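SspB protein (Streptomyces clavuligerus, PDB 6JUF) probably acts as a DNA-cutting nuclease of the Ssp phosphorothioation-sensing defence system, which protects bacteria against phages. Local coordinates at residues B[91-96]-B[320-325]. Sequence-based numbering, arbitrary orientation.
Sequences ARWLLD and NVRSRP
W93 and V321 make a small, buried, apolar contact that joins helix 89-95 to the 3-10 turn following helix 306-317. No hydrogen bond crosses between the two segments, and the area they bury together is modest, 134 Å². The indole reaches over with its pyrrole corner: NE1 lies 3.7 Å from V321 CB, and CD1 is 4.0 Å from the same atom. The two side chains cross at about a right angle, and the valine straddles this corner, CG1 lying by W93 CD1 and CG2 by W93 NE1. W93 holds CG anti to its own backbone N (chi1 172°), which carries the ring out from the flank of the helix to the loop. R322 adds a looser touch, its CG 4.3 Å from W93 CD1. The buried indole N-H is satisfied by D315 OD1, while the other carboxylate oxygen, OD2, forms a salt bridge with R322 NE; one aspartate thus ties the tryptophan and the arginine together, and R322 NH2 reaches D312 as well. On the loop side, V321 CG2 lies 3.8 Å above the guanidinium plane of R324, toward its rim, and the turn is closed by the backbone bond from R324 N to V321 O, 3.0 Å long. This is structural packing away from the magnesium site. W311 and Y318 meet the W93 ring edge-to-face, L314 of helix 306-317 also touches it, and L112 and W116 bring in helix 107-118, so that W93 links helix 89-95 to both of these helices.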
loop_
_atom_site.group_PDB
_atom_site.type_symbol
_atom_site.label_atom_id
_atom_site.label_comp_id
_atom_site.label_asym_id
_atom_site.label_seq_id
_atom_site.Cartn_x
_atom_site.Cartn_y
_atom_site.Cartn_z
ATOM N N ALA B 91 -0.984 -16.660 9.628
ATOM C CA ALA B 91 -1.771 -15.445 9.646
ATOM C C ALA B 91 -1.786 -14.876 11.081
ATOM O O ALA B 91 -1.634 -13.653 11.251
ATOM C CB ALA B 91 -3.207 -15.701 9.187
ATOM N N ARG B 92 -1.904 -15.715 12.106
ATOM C CA ARG B 92 -1.808 -15.225 13.491
ATOM C C ARG B 92 -0.422 -14.557 13.708
ATOM O O ARG B 92 -0.375 -13.536 14.384
ATOM C CB ARG B 92 -1.984 -16.385 14.481
ATOM C CG ARG B 92 -1.663 -16.093 15.936
ATOM C CD ARG B 92 -2.623 -15.047 16.496
ATOM N NE ARG B 92 -2.349 -14.666 17.901
ATOM C CZ ARG B 92 -1.509 -13.702 18.274
ATOM N NH1 ARG B 92 -0.741 -13.040 17.381
ATOM N NH2 ARG B 92 -1.373 -13.427 19.579
ATOM N N TRP B 93 0.650 -15.139 13.197
ATOM C CA TRP B 93 1.981 -14.605 13.416
ATOM C C TRP B 93 2.141 -13.268 12.692
ATOM O O TRP B 93 2.772 -12.363 13.208
ATOM C CB TRP B 93 3.002 -15.652 12.988
ATOM C CG TRP B 93 4.409 -15.126 12.998
ATOM C CD1 TRP B 93 5.336 -15.158 14.033
ATOM C CD2 TRP B 93 5.098 -14.507 11.865
ATOM N NE1 TRP B 93 6.504 -14.555 13.641
ATOM C CE2 TRP B 93 6.419 -14.152 12.329
ATOM C CE3 TRP B 93 4.732 -14.210 10.537
ATOM C CZ2 TRP B 93 7.363 -13.522 11.492
ATOM C CZ3 TRP B 93 5.707 -13.623 9.713
ATOM C CH2 TRP B 93 6.985 -13.261 10.218
ATOM N N LEU B 94 1.631 -13.138 11.450
ATOM C CA LEU B 94 1.901 -11.965 10.632
ATOM C C LEU B 94 0.920 -10.821 10.809
ATOM O O LEU B 94 1.304 -9.628 10.947
ATOM C CB LEU B 94 1.896 -12.383 9.131
ATOM C CG LEU B 94 2.091 -11.175 8.168
ATOM C CD1 LEU B 94 3.492 -10.536 8.310
ATOM C CD2 LEU B 94 1.819 -11.612 6.732
ATOM N N LEU B 95 -0.369 -11.138 10.795
ATOM C CA LEU B 95 -1.407 -10.150 10.660
ATOM C C LEU B 95 -2.100 -9.716 11.943
ATOM O O LEU B 95 -2.833 -8.726 11.905
ATOM C CB LEU B 95 -2.489 -10.630 9.649
ATOM C CG LEU B 95 -1.939 -10.833 8.229
ATOM C CD1 LEU B 95 -3.076 -11.487 7.425
ATOM C CD2 LEU B 95 -1.510 -9.508 7.663
ATOM N N ASP B 96 -1.983 -10.448 13.019
ATOM C CA ASP B 96 -2.628 -10.063 14.260
ATOM C C ASP B 96 -2.126 -8.688 14.701
ATOM O O ASP B 96 -0.968 -8.296 14.441
ATOM C CB ASP B 96 -2.309 -11.088 15.321
ATOM C CG ASP B 96 -3.299 -11.050 16.446
ATOM O OD1 ASP B 96 -3.038 -10.314 17.427
ATOM O OD2 ASP B 96 -4.345 -11.701 16.334
ATOM N N ASN B 320 11.337 -11.395 17.100
ATOM C CA ASN B 320 10.947 -12.535 17.918
ATOM C C ASN B 320 9.553 -12.373 18.483
ATOM O O ASN B 320 9.315 -12.364 19.700
ATOM C CB ASN B 320 12.039 -12.757 18.980
ATOM C CG ASN B 320 13.384 -13.039 18.336
ATOM O OD1 ASN B 320 14.389 -12.351 18.628
ATOM N ND2 ASN B 320 13.425 -14.015 17.457
ATOM N N VAL B 321 8.605 -12.278 17.542
ATOM C CA VAL B 321 7.174 -12.270 17.896
ATOM C C VAL B 321 6.791 -13.452 18.797
ATOM O O VAL B 321 5.912 -13.270 19.697
ATOM C CB VAL B 321 6.339 -12.316 16.603
ATOM C CG1 VAL B 321 4.865 -12.300 16.886
ATOM C CG2 VAL B 321 6.707 -11.131 15.711
ATOM N N ARG B 322 7.356 -14.627 18.548
ATOM C CA ARG B 322 6.937 -15.860 19.256
ATOM C C ARG B 322 7.220 -15.773 20.777
ATOM O O ARG B 322 6.652 -16.520 21.559
ATOM C CB ARG B 322 7.587 -17.111 18.625
ATOM C CG ARG B 322 7.134 -17.437 17.200
ATOM C CD ARG B 322 7.909 -18.592 16.587
ATOM N NE ARG B 322 9.368 -18.340 16.612
ATOM C CZ ARG B 322 10.283 -19.244 16.267
ATOM N NH1 ARG B 322 9.929 -20.420 15.807
ATOM N NH2 ARG B 322 11.535 -18.903 16.373
ATOM N N SER B 323 8.115 -14.860 21.144
ATOM C CA SER B 323 8.514 -14.592 22.538
ATOM C C SER B 323 7.581 -13.711 23.321
ATOM O O SER B 323 7.703 -13.604 24.552
ATOM C CB SER B 323 9.877 -13.909 22.568
ATOM O OG SER B 323 10.803 -14.854 22.125
ATOM N N ARG B 324 6.651 -13.074 22.627
ATOM C CA ARG B 324 5.743 -12.106 23.240
ATOM C C ARG B 324 4.806 -12.879 24.155
ATOM O O ARG B 324 4.458 -14.061 23.888
ATOM C CB ARG B 324 4.928 -11.335 22.200
ATOM C CG ARG B 324 5.800 -10.436 21.359
ATOM C CD ARG B 324 5.019 -9.653 20.295
ATOM N NE ARG B 324 6.008 -9.001 19.450
ATOM C CZ ARG B 324 5.769 -8.360 18.312
ATOM N NH1 ARG B 324 4.541 -8.252 17.856
ATOM N NH2 ARG B 324 6.775 -7.829 17.637
ATOM N N PRO B 325 4.402 -12.200 25.250
ATOM C CA PRO B 325 3.459 -12.820 26.185
ATOM C C PRO B 325 2.230 -13.366 25.480
ATOM O O PRO B 325 1.605 -12.639 24.673
ATOM C CB PRO B 325 3.068 -11.675 27.109
ATOM C CG PRO B 325 4.255 -10.778 27.074
ATOM C CD PRO B 325 4.739 -10.821 25.645
#